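Local atomic coordinates of putative acyl-CoA dehydrogenase (Burkholderia xenovorans, PDB entry 5JSC), a protein that binds flavin-adenine dinucleotide as a putative member of the acyl-CoA dehydrogenase family of flavoproteins. Residues T176-G181 / D185-F190; A217-V222 / P227-H232; E279-A284 / A302-M307. All coordinates share one frame; numbering follows the deposited sequence.

Interaction 1: T176-G181 / D185-F190; sequences TWISNG and DFYVVF. With FAD (flavin-adenine dinucleotide), chain M.
The ring of Tyr-187 is met at its edge, near its plane, by Ile-178 CG2 and Gly-181 CA: CG2 of Ile-178 lies 4.0 Å from Tyr-187 CE2, and CA of Gly-181 lies 3.6 Å from Tyr-187 OH. The other flat side chain, the indole of Trp-177, carries Thr-176 CG2 on one face, 3.4 Å above the plane and offset toward the rim, while FAD C1' comes at the ring obliquely, 3.8 Å from Trp-177 CD1. With chi1 of -59°, Ile-178 splits its branches between two partners. CG2, anti to the backbone N, goes to the tyrosine, and CG1 carries CD1 to the flavin, 3.7 Å from FAD O2.

Ser-179 points its CB away from Tyr-187 and grips the flavin twice. Its backbone N donates to FAD O4 over 2.9 Å, with an angle of 156° at the hydrogen, and its OG donates to FAD N5, also at 2.9 Å. One residue thus holds the neighbouring O4 and N5 of the flavin. The chain then reverses in a type II turn closed by Gly-181 N to Ile-178 O at 2.9 Å, which brings Gly-181 back against the phenol. Tyr-187 OH is hydrogen-bonded to Gly-182 N just beyond the turn, and Asn-180 ND2 to Ala-142 O. Arg-287 NE of a second subunit is also hydrogen-bonded to this FAD, so another chain completes the site. Trp-177 to Ser-179, ending strand 168-179, line the FAD site of an acyl-CoA dehydrogenase middle domain, and Tyr-187 on the returning strand packs behind Ile-178 and the turn.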
loop_
_atom_site.group_PDB
_atom_site.type_symbol
_atom_site.label_atom_id
_atom_site.label_comp_id
_atom_site.label_asym_id
_atom_site.label_seq_id
_atom_site.Cartn_x
_atom_site.Cartn_y
_atom_site.Cartn_z
ATOM N N THR C 176 -28.869 -10.696 -15.167
ATOM C CA THR C 176 -28.774 -11.063 -13.763
ATOM C C THR C 176 -28.065 -9.971 -12.965
ATOM O O THR C 176 -27.557 -8.986 -13.514
ATOM C CB THR C 176 -28.105 -12.440 -13.590
ATOM O OG1 THR C 176 -28.426 -12.942 -12.290
ATOM C CG2 THR C 176 -26.575 -12.361 -13.759
ATOM N N TRP C 177 -28.072 -10.159 -11.640
ATOM C CA TRP C 177 -27.664 -9.139 -10.663
ATOM C C TRP C 177 -28.510 -7.881 -10.791
ATOM O O TRP C 177 -28.018 -6.774 -10.564
ATOM C CB TRP C 177 -26.178 -8.752 -10.772
ATOM C CG TRP C 177 -25.225 -9.897 -10.994
ATOM C CD1 TRP C 177 -24.451 -10.115 -12.103
ATOM C CD2 TRP C 177 -24.948 -10.971 -10.092
ATOM N NE1 TRP C 177 -23.712 -11.273 -11.946
ATOM C CE2 TRP C 177 -24.007 -11.816 -10.723
ATOM C CE3 TRP C 177 -25.411 -11.309 -8.815
ATOM C CZ2 TRP C 177 -23.527 -12.977 -10.120
ATOM C CZ3 TRP C 177 -24.926 -12.457 -8.213
ATOM C CH2 TRP C 177 -23.998 -13.280 -8.866
ATOM N N ILE C 178 -29.779 -8.024 -11.160
ATOM C CA ILE C 178 -30.584 -6.856 -11.510
ATOM C C ILE C 178 -31.172 -6.262 -10.234
ATOM O O ILE C 178 -32.020 -6.880 -9.582
ATOM C CB ILE C 178 -31.682 -7.206 -12.523
ATOM C CG1 ILE C 178 -31.051 -7.766 -13.803
ATOM C CG2 ILE C 178 -32.528 -5.965 -12.828
ATOM C CD1 ILE C 178 -29.892 -6.930 -14.326
ATOM N N SER C 179 -30.720 -5.053 -9.884
ATOM C CA SER C 179 -31.249 -4.338 -8.732
ATOM C C SER C 179 -32.734 -4.048 -8.905
ATOM O O SER C 179 -33.181 -3.658 -9.987
ATOM C CB SER C 179 -30.483 -3.031 -8.541
ATOM O OG SER C 179 -29.143 -3.292 -8.169
ATOM N N ASN C 180 -33.494 -4.201 -7.816
ATOM C CA ASN C 180 -34.955 -4.151 -7.811
ATOM C C ASN C 180 -35.578 -5.278 -8.626
ATOM O O ASN C 180 -36.792 -5.264 -8.875
ATOM C CB ASN C 180 -35.499 -2.793 -8.304
ATOM C CG ASN C 180 -35.261 -1.676 -7.307
ATOM O OD1 ASN C 180 -35.051 -1.926 -6.116
ATOM N ND2 ASN C 180 -35.298 -0.437 -7.782
ATOM N N GLY C 181 -34.784 -6.261 -9.051
ATOM C CA GLY C 181 -35.348 -7.384 -9.771
ATOM C C GLY C 181 -36.414 -8.073 -8.945
ATOM O O GLY C 181 -36.207 -8.352 -7.761
ATOM N N ASP C 185 -41.364 -2.030 -11.503
ATOM C CA ASP C 185 -42.507 -1.913 -12.396
ATOM C C ASP C 185 -42.111 -1.937 -13.864
ATOM O O ASP C 185 -42.948 -2.254 -14.721
ATOM C CB ASP C 185 -43.279 -0.629 -12.074
ATOM C CG ASP C 185 -43.953 -0.700 -10.719
ATOM O OD1 ASP C 185 -44.900 -1.509 -10.582
ATOM O OD2 ASP C 185 -43.533 0.017 -9.791
ATOM N N PHE C 186 -40.856 -1.633 -14.168
ATOM C CA PHE C 186 -40.344 -1.752 -15.524
ATOM C C PHE C 186 -38.839 -1.920 -15.436
ATOM O O PHE C 186 -38.211 -1.571 -14.426
ATOM C CB PHE C 186 -40.704 -0.532 -16.386
ATOM C CG PHE C 186 -40.044 0.739 -15.930
ATOM C CD1 PHE C 186 -38.766 1.079 -16.378
ATOM C CD2 PHE C 186 -40.682 1.588 -15.029
ATOM C CE1 PHE C 186 -38.143 2.245 -15.937
ATOM C CE2 PHE C 186 -40.076 2.747 -14.599
ATOM C CZ PHE C 186 -38.802 3.081 -15.050
ATOM N N TYR C 187 -38.275 -2.442 -16.520
ATOM C CA TYR C 187 -36.845 -2.664 -16.678
ATOM C C TYR C 187 -36.406 -1.998 -17.965
ATOM O O TYR C 187 -37.025 -2.219 -19.005
ATOM C CB TYR C 187 -36.522 -4.166 -16.744
ATOM C CG TYR C 187 -36.949 -4.920 -15.516
ATOM C CD1 TYR C 187 -38.235 -5.441 -15.404
ATOM C CD2 TYR C 187 -36.066 -5.113 -14.464
ATOM C CE1 TYR C 187 -38.626 -6.123 -14.267
ATOM C CE2 TYR C 187 -36.445 -5.796 -13.329
ATOM C CZ TYR C 187 -37.720 -6.297 -13.231
ATOM O OH TYR C 187 -38.089 -6.968 -12.081
ATOM N N VAL C 188 -35.354 -1.186 -17.906
ATOM C CA VAL C 188 -34.666 -0.776 -19.128
ATOM C C VAL C 188 -33.715 -1.912 -19.494
ATOM O O VAL C 188 -32.743 -2.175 -18.781
ATOM C CB VAL C 188 -33.919 0.551 -18.959
ATOM C CG1 VAL C 188 -33.113 0.857 -20.211
ATOM C CG2 VAL C 188 -34.902 1.678 -18.696
ATOM N N VAL C 189 -34.000 -2.601 -20.599
ATOM C CA VAL C 189 -33.301 -3.829 -20.981
ATOM C C VAL C 189 -32.470 -3.551 -22.223
ATOM O O VAL C 189 -32.985 -3.010 -23.212
ATOM C CB VAL C 189 -34.287 -4.981 -21.247
ATOM C CG1 VAL C 189 -33.535 -6.262 -21.636
ATOM C CG2 VAL C 189 -35.178 -5.230 -20.035
ATOM N N PHE C 190 -31.203 -3.958 -22.194
ATOM C CA PHE C 190 -30.325 -3.842 -23.351
ATOM C C PHE C 190 -30.173 -5.218 -23.973
ATOM O O PHE C 190 -29.926 -6.199 -23.263
ATOM C CB PHE C 190 -28.972 -3.245 -22.954
ATOM C CG PHE C 190 -29.103 -1.874 -22.362
ATOM C CD1 PHE C 190 -29.400 -1.715 -21.014
ATOM C CD2 PHE C 190 -28.999 -0.748 -23.166
ATOM C CE1 PHE C 190 -29.566 -0.452 -20.464
ATOM C CE2 PHE C 190 -29.157 0.520 -22.623
ATOM C CZ PHE C 190 -29.446 0.669 -21.268
HETATM P PA FAD M . -16.817 -10.139 -14.642
HETATM O O1A FAD M . -17.221 -9.344 -15.826
HETATM O O2A FAD M . -16.641 -11.647 -14.839
HETATM O O5B FAD M . -15.478 -9.509 -14.065
HETATM C C5B FAD M . -14.801 -10.158 -12.972
HETATM C C4B FAD M . -13.689 -9.230 -12.561
HETATM O O4B FAD M . -12.749 -9.120 -13.645
HETATM C C3B FAD M . -14.103 -7.785 -12.317
HETATM O O3B FAD M . -14.717 -7.584 -11.041
HETATM C C2B FAD M . -12.772 -7.046 -12.479
HETATM O O2B FAD M . -12.028 -7.105 -11.262
HETATM C C1B FAD M . -12.064 -7.887 -13.556
HETATM N N9A FAD M . -12.030 -7.299 -14.890
HETATM C C8A FAD M . -13.101 -6.936 -15.665
HETATM N N7A FAD M . -12.776 -6.516 -16.863
HETATM C C5A FAD M . -11.389 -6.604 -16.878
HETATM C C6A FAD M . -10.433 -6.319 -17.869
HETATM N N6A FAD M . -10.736 -5.843 -19.082
HETATM N N1A FAD M . -9.131 -6.525 -17.567
HETATM C C2A FAD M . -8.819 -6.977 -16.344
HETATM N N3A FAD M . -9.637 -7.282 -15.330
HETATM C C4A FAD M . -10.917 -7.077 -15.666
HETATM N N1 FAD M . -25.979 -5.080 -13.211
HETATM C C2 FAD M . -27.036 -4.550 -13.902
HETATM O O2 FAD M . -27.137 -4.657 -15.136
HETATM N N3 FAD M . -28.025 -3.889 -13.221
HETATM C C4 FAD M . -28.071 -3.691 -11.855
HETATM O O4 FAD M . -29.050 -3.161 -11.336
HETATM C C4X FAD M . -26.948 -4.220 -11.138
HETATM N N5 FAD M . -26.952 -4.130 -9.837
HETATM C C5X FAD M . -25.975 -4.817 -9.134
HETATM C C6 FAD M . -26.058 -4.860 -7.744
HETATM C C7 FAD M . -25.167 -5.619 -6.994
HETATM C C7M FAD M . -25.321 -5.674 -5.496
HETATM C C8 FAD M . -24.147 -6.336 -7.651
HETATM C C8M FAD M . -23.162 -7.176 -6.875
HETATM C C9 FAD M . -24.051 -6.278 -9.037
HETATM C C9A FAD M . -24.959 -5.533 -9.784
HETATM N N10 FAD M . -24.948 -5.536 -11.195
HETATM C C10 FAD M . -25.949 -4.915 -11.901
HETATM C "C1'" FAD M . -23.943 -6.344 -11.899
HETATM C "C2'" FAD M . -22.570 -5.683 -11.961
HETATM O "O2'" FAD M . -22.586 -4.558 -12.838
HETATM C "C3'" FAD M . -21.545 -6.701 -12.459
HETATM O "O3'" FAD M . -21.421 -7.661 -11.419
HETATM C "C4'" FAD M . -20.176 -6.101 -12.776
HETATM O "O4'" FAD M . -20.273 -5.323 -13.971
HETATM C "C5'" FAD M . -19.113 -7.169 -12.931
HETATM O "O5'" FAD M . -19.556 -8.089 -13.950
HETATM P P FAD M . -19.432 -9.668 -13.592
HETATM O O1P FAD M . -20.057 -9.969 -12.273
HETATM O O2P FAD M . -19.959 -10.464 -14.747
HETATM O O3P FAD M . -17.863 -9.920 -13.464
#

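Interaction 2: A217-V222 / P227-H232; sequences AERIDV and PLARLH
Arg-219 sets CG beside its backbone N (chi1 -63°), and further bends at chi2 and chi3 curl the chain back over the neighbouring strand until NE meets Leu-228 O at 3.1 Å. That bond is nearly straight, 174° at the hydrogen, and the carbonyl oxygen lies in the guanidinium plane. Ile-220 N reaches the same Leu-228 O at 3.0 Å from the opposite face of the carbonyl plane; each donor stands 50° out of that plane. Water 1 accepts from Leu-228 N at 3.1 Å and lies 2.9 Å from Ile-220 O. Val-222 meets Leu-228 CD1 with both methyls, CG2 at 3.6 Å from CD1.

The hairpin is antiparallel: Glu-218 and Arg-230 form a hydrogen-bonded pair, Arg-219 and Ala-229 a non-hydrogen-bonded one. Ala-217 N donates to Arg-230 O and Glu-218 O accepts from Arg-230 N, both at 2.9 Å, so Ala-217 and Glu-218 face one residue in a classic beta bulge. Glu-218 OE1 stays 4.8 Å from Arg-230 NH1, and Arg-230 instead forms a salt bridge with Asp-174. Arg-219 NH1 forms one with Asp-54. Two N-H groups on opposite faces would be expected to polarise the Leu-228 carbonyl, and the shared oxygen ties strand pairing to guanidinium position.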
loop_
_atom_site.group_PDB
_atom_site.type_symbol
_atom_site.label_atom_id
_atom_site.label_comp_id
_atom_site.label_asym_id
_atom_site.label_seq_id
_atom_site.Cartn_x
_atom_site.Cartn_y
_atom_site.Cartn_z
ATOM N N ALA C 217 -36.465 -15.508 -12.541
ATOM C CA ALA C 217 -35.944 -16.869 -12.473
ATOM C C ALA C 217 -35.411 -17.202 -11.091
ATOM O O ALA C 217 -35.460 -18.365 -10.669
ATOM C CB ALA C 217 -34.849 -17.059 -13.523
ATOM N N GLU C 218 -34.907 -16.203 -10.374
ATOM C CA GLU C 218 -34.209 -16.434 -9.122
ATOM C C GLU C 218 -34.110 -15.110 -8.391
ATOM O O GLU C 218 -33.826 -14.086 -9.014
ATOM C CB GLU C 218 -32.808 -17.011 -9.391
ATOM C CG GLU C 218 -31.930 -17.226 -8.186
ATOM C CD GLU C 218 -30.507 -17.587 -8.579
ATOM O OE1 GLU C 218 -30.247 -17.751 -9.792
ATOM O OE2 GLU C 218 -29.650 -17.704 -7.679
ATOM N N ARG C 219 -34.362 -15.129 -7.086
ATOM C CA ARG C 219 -34.038 -13.986 -6.245
ATOM C C ARG C 219 -32.648 -14.205 -5.666
ATOM O O ARG C 219 -32.328 -15.304 -5.199
ATOM C CB ARG C 219 -35.075 -13.798 -5.135
ATOM C CG ARG C 219 -36.490 -13.488 -5.647
ATOM C CD ARG C 219 -36.516 -12.286 -6.586
ATOM N NE ARG C 219 -35.931 -11.100 -5.967
ATOM C CZ ARG C 219 -36.606 -10.259 -5.193
ATOM N NH1 ARG C 219 -37.895 -10.461 -4.952
ATOM N NH2 ARG C 219 -35.992 -9.214 -4.659
ATOM N N ILE C 220 -31.816 -13.179 -5.737
ATOM C CA ILE C 220 -30.392 -13.298 -5.438
ATOM C C ILE C 220 -30.112 -12.684 -4.074
ATOM O O ILE C 220 -30.539 -11.560 -3.789
ATOM C CB ILE C 220 -29.550 -12.621 -6.533
ATOM C CG1 ILE C 220 -29.795 -13.304 -7.882
ATOM C CG2 ILE C 220 -28.073 -12.662 -6.182
ATOM C CD1 ILE C 220 -29.197 -12.556 -9.061
ATOM N N ASP C 221 -29.370 -13.412 -3.234
ATOM C CA ASP C 221 -28.974 -12.933 -1.914
ATOM C C ASP C 221 -27.520 -12.501 -1.948
ATOM O O ASP C 221 -26.655 -13.276 -2.366
ATOM C CB ASP C 221 -29.152 -14.027 -0.860
ATOM C CG ASP C 221 -30.582 -14.482 -0.733
ATOM O OD1 ASP C 221 -31.485 -13.621 -0.783
ATOM O OD2 ASP C 221 -30.804 -15.701 -0.595
ATOM N N VAL C 222 -27.246 -11.270 -1.516
ATOM C CA VAL C 222 -25.876 -10.778 -1.437
ATOM C C VAL C 222 -25.563 -10.364 0.003
ATOM O O VAL C 222 -26.445 -10.261 0.862
ATOM C CB VAL C 222 -25.602 -9.623 -2.418
ATOM C CG1 VAL C 222 -25.552 -10.161 -3.849
ATOM C CG2 VAL C 222 -26.643 -8.514 -2.268
ATOM N N PRO C 227 -32.880 -5.899 -2.935
ATOM C CA PRO C 227 -33.679 -6.651 -3.921
ATOM C C PRO C 227 -32.890 -6.858 -5.208
ATOM O O PRO C 227 -32.490 -5.896 -5.861
ATOM C CB PRO C 227 -34.904 -5.761 -4.143
ATOM C CG PRO C 227 -34.917 -4.800 -3.011
ATOM C CD PRO C 227 -33.518 -4.636 -2.528
ATOM N N LEU C 228 -32.678 -8.125 -5.569
ATOM C CA LEU C 228 -31.874 -8.492 -6.728
ATOM C C LEU C 228 -32.475 -9.731 -7.368
ATOM O O LEU C 228 -32.977 -10.614 -6.669
ATOM C CB LEU C 228 -30.414 -8.782 -6.344
ATOM C CG LEU C 228 -29.408 -7.660 -6.111
ATOM C CD1 LEU C 228 -28.148 -8.247 -5.493
ATOM C CD2 LEU C 228 -29.087 -6.989 -7.423
ATOM N N ALA C 229 -32.423 -9.805 -8.700
ATOM C CA ALA C 229 -32.961 -11.002 -9.341
ATOM C C ALA C 229 -32.214 -11.339 -10.622
ATOM O O ALA C 229 -31.545 -10.497 -11.234
ATOM C CB ALA C 229 -34.455 -10.863 -9.663
ATOM N N ARG C 230 -32.350 -12.606 -11.013
ATOM C CA ARG C 230 -32.038 -13.059 -12.359
ATOM C C ARG C 230 -33.332 -13.048 -13.158
ATOM O O ARG C 230 -34.344 -13.597 -12.714
ATOM C CB ARG C 230 -31.427 -14.463 -12.338
ATOM C CG ARG C 230 -31.014 -15.008 -13.702
ATOM C CD ARG C 230 -30.134 -16.250 -13.516
ATOM N NE ARG C 230 -29.820 -16.921 -14.771
ATOM C CZ ARG C 230 -28.770 -17.723 -14.957
ATOM N NH1 ARG C 230 -27.906 -17.950 -13.970
ATOM N NH2 ARG C 230 -28.574 -18.296 -16.142
ATOM N N LEU C 231 -33.307 -12.390 -14.311
ATOM C CA LEU C 231 -34.457 -12.305 -15.196
ATOM C C LEU C 231 -34.255 -13.262 -16.354
ATOM O O LEU C 231 -33.212 -13.226 -17.007
ATOM C CB LEU C 231 -34.622 -10.890 -15.743
ATOM C CG LEU C 231 -34.608 -9.736 -14.754
ATOM C CD1 LEU C 231 -34.770 -8.440 -15.517
ATOM C CD2 LEU C 231 -35.707 -9.918 -13.729
ATOM N N HIS C 232 -35.249 -14.097 -16.622
ATOM C CA HIS C 232 -35.224 -14.956 -17.795
ATOM C C HIS C 232 -36.276 -14.476 -18.783
ATOM O O HIS C 232 -37.447 -14.320 -18.425
ATOM C CB HIS C 232 -35.478 -16.419 -17.432
ATOM C CG HIS C 232 -35.499 -17.325 -18.624
ATOM N ND1 HIS C 232 -34.378 -17.574 -19.386
ATOM C CD2 HIS C 232 -36.510 -18.016 -19.202
ATOM C CE1 HIS C 232 -34.694 -18.393 -20.375
ATOM N NE2 HIS C 232 -35.981 -18.676 -20.286
HETATM O O HOH W 1 -33.106 -10.356 -3.489
#

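Interaction 3: E279-A284 / A302-M307; sequences EGVARA and AKLAQM
Leu-304 aims its CB toward helix 250-286, and from there the side chain forks into two methyls that carry the contact. Chi1 of -68°, which sets CG beside the backbone N, combines with chi2 of 170° to send one methyl to Ala-284 and the other to the Gly-280/Val-281 peptide. The CD1 branch touches Ala-284 CB at 3.8 Å, methyl against methyl. The CD2 branch lies on the peptide, 3.9 Å from Gly-280 C and 3.9 Å from Val-281 N. The nearest side-chain atom of Val-281, its CB, is farther from Leu-304 CD2, at 4.4 Å. The missing side chain of Gly-280 leaves room for Met-307 CE. Gly-280 and Ala-284 are four residues apart, linked by the bond from Ala-284 N to Gly-280 O, and so they present one stripe of small residues to the leucine.

The two segments run almost antiparallel, 161° between their directions, with axes 10.7 Å apart. Such a spacing agrees with the small area buried, 144 Å² in all, and with a single leucine bridging the gap. Met-277 and Leu-356 add further apolar surface around Leu-304, and Leu-397 of a third subunit packs on Val-281. In this helical C-terminal domain the side-chain contacts are apolar, with one methyl lying on a peptide, consistent with van der Waals packing and exclusion of water, without any hydrogen bond between the segments.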
loop_
_atom_site.group_PDB
_atom_site.type_symbol
_atom_site.label_atom_id
_atom_site.label_comp_id
_atom_site.label_asym_id
_atom_site.label_seq_id
_atom_site.Cartn_x
_atom_site.Cartn_y
_atom_site.Cartn_z
ATOM N N GLU C 279 -18.134 6.814 13.529
ATOM C CA GLU C 279 -18.032 5.723 14.495
ATOM C C GLU C 279 -16.611 5.592 15.028
ATOM O O GLU C 279 -16.405 5.375 16.232
ATOM C CB GLU C 279 -18.470 4.409 13.840
ATOM C CG GLU C 279 -19.897 4.397 13.347
ATOM C CD GLU C 279 -20.910 4.272 14.450
ATOM O OE1 GLU C 279 -20.595 3.664 15.487
ATOM O OE2 GLU C 279 -22.040 4.761 14.263
ATOM N N GLY C 280 -15.621 5.709 14.136
ATOM C CA GLY C 280 -14.236 5.502 14.531
ATOM C C GLY C 280 -13.720 6.581 15.466
ATOM O O GLY C 280 -13.072 6.281 16.472
ATOM N N VAL C 281 -13.994 7.854 15.153
ATOM C CA VAL C 281 -13.500 8.906 16.032
ATOM C C VAL C 281 -14.210 8.849 17.384
ATOM O O VAL C 281 -13.577 9.054 18.427
ATOM C CB VAL C 281 -13.606 10.290 15.349
ATOM C CG1 VAL C 281 -15.049 10.802 15.265
ATOM C CG2 VAL C 281 -12.695 11.307 16.048
ATOM N N ALA C 282 -15.513 8.541 17.398
ATOM C CA ALA C 282 -16.212 8.428 18.673
ATOM C C ALA C 282 -15.643 7.298 19.524
ATOM O O ALA C 282 -15.504 7.441 20.742
ATOM C CB ALA C 282 -17.704 8.221 18.440
ATOM N N ARG C 283 -15.320 6.161 18.899
ATOM C CA ARG C 283 -14.774 5.034 19.651
ATOM C C ARG C 283 -13.361 5.329 20.138
ATOM O O ARG C 283 -13.010 4.989 21.274
ATOM C CB ARG C 283 -14.800 3.774 18.789
ATOM C CG ARG C 283 -14.336 2.516 19.518
ATOM C CD ARG C 283 -15.310 2.128 20.628
ATOM N NE ARG C 283 -14.989 0.793 21.131
ATOM C CZ ARG C 283 -15.817 0.023 21.830
ATOM N NH1 ARG C 283 -17.040 0.449 22.132
ATOM N NH2 ARG C 283 -15.421 -1.187 22.214
ATOM N N ALA C 284 -12.552 5.995 19.307
ATOM C CA ALA C 284 -11.216 6.398 19.734
ATOM C C ALA C 284 -11.284 7.298 20.964
ATOM O O ALA C 284 -10.490 7.152 21.903
ATOM C CB ALA C 284 -10.494 7.106 18.582
ATOM N N ALA C 302 -2.874 8.408 13.697
ATOM C CA ALA C 302 -2.472 8.304 12.299
ATOM C C ALA C 302 -3.524 7.575 11.475
ATOM O O ALA C 302 -3.746 7.906 10.302
ATOM C CB ALA C 302 -1.119 7.599 12.203
ATOM N N LYS C 303 -4.169 6.572 12.070
ATOM C CA LYS C 303 -5.223 5.853 11.360
ATOM C C LYS C 303 -6.433 6.746 11.124
ATOM O O LYS C 303 -6.989 6.761 10.016
ATOM C CB LYS C 303 -5.631 4.598 12.132
ATOM C CG LYS C 303 -6.717 3.799 11.448
ATOM C CD LYS C 303 -6.331 2.327 11.360
ATOM C CE LYS C 303 -6.814 1.554 12.561
ATOM N NZ LYS C 303 -6.038 0.296 12.752
ATOM N N LEU C 304 -6.853 7.498 12.143
ATOM C CA LEU C 304 -7.944 8.452 11.964
ATOM C C LEU C 304 -7.576 9.489 10.915
ATOM O O LEU C 304 -8.414 9.874 10.090
ATOM C CB LEU C 304 -8.266 9.140 13.295
ATOM C CG LEU C 304 -8.887 8.273 14.389
ATOM C CD1 LEU C 304 -8.937 9.019 15.724
ATOM C CD2 LEU C 304 -10.276 7.786 13.981
ATOM N N ALA C 305 -6.322 9.959 10.937
ATOM C CA ALA C 305 -5.877 10.955 9.963
ATOM C C ALA C 305 -6.011 10.430 8.544
ATOM O O ALA C 305 -6.486 11.145 7.653
ATOM C CB ALA C 305 -4.432 11.363 10.240
ATOM N N GLN C 306 -5.604 9.174 8.320
ATOM C CA GLN C 306 -5.682 8.605 6.980
ATOM C C GLN C 306 -7.126 8.386 6.563
ATOM O O GLN C 306 -7.473 8.582 5.389
ATOM C CB GLN C 306 -4.896 7.292 6.907
ATOM C CG GLN C 306 -5.032 6.604 5.538
ATOM C CD GLN C 306 -4.432 7.406 4.384
ATOM O OE1 GLN C 306 -5.151 7.879 3.484
ATOM N NE2 GLN C 306 -3.114 7.538 4.384
ATOM N N MET C 307 -7.985 7.998 7.510
ATOM C CA MET C 307 -9.410 7.902 7.205
ATOM C C MET C 307 -9.934 9.244 6.716
ATOM O O MET C 307 -10.612 9.324 5.684
ATOM C CB MET C 307 -10.184 7.433 8.439
ATOM C CG MET C 307 -9.850 5.994 8.843
ATOM S SD MET C 307 -10.358 5.588 10.525
ATOM C CE MET C 307 -12.135 5.605 10.321
#

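How the interactions relate
Interactions 1, 2 and 3 follow one another in series along the chain. The first two lie in the middle domain, their centres about 10 Å apart, and meet in one antiparallel sheet where strands 168-179 and 228-233 are neighbours: Asn-180 N lies 2.8 Å from Pro-227 O and Ile-178 N 3.0 Å from Ala-229 O, both probable hydrogen bonds. The hairpin of interaction 2 continues the sheet beside the flavin-binding strand and adds Leu-228 to the pocket. Interaction 3 sits in the C-terminal helical domain, its centre about 38 Å and 37 Å from those of interactions 1 and 2. Arg-287, just after helix 250-286 of one subunit, meets the FAD held by another's middle domain.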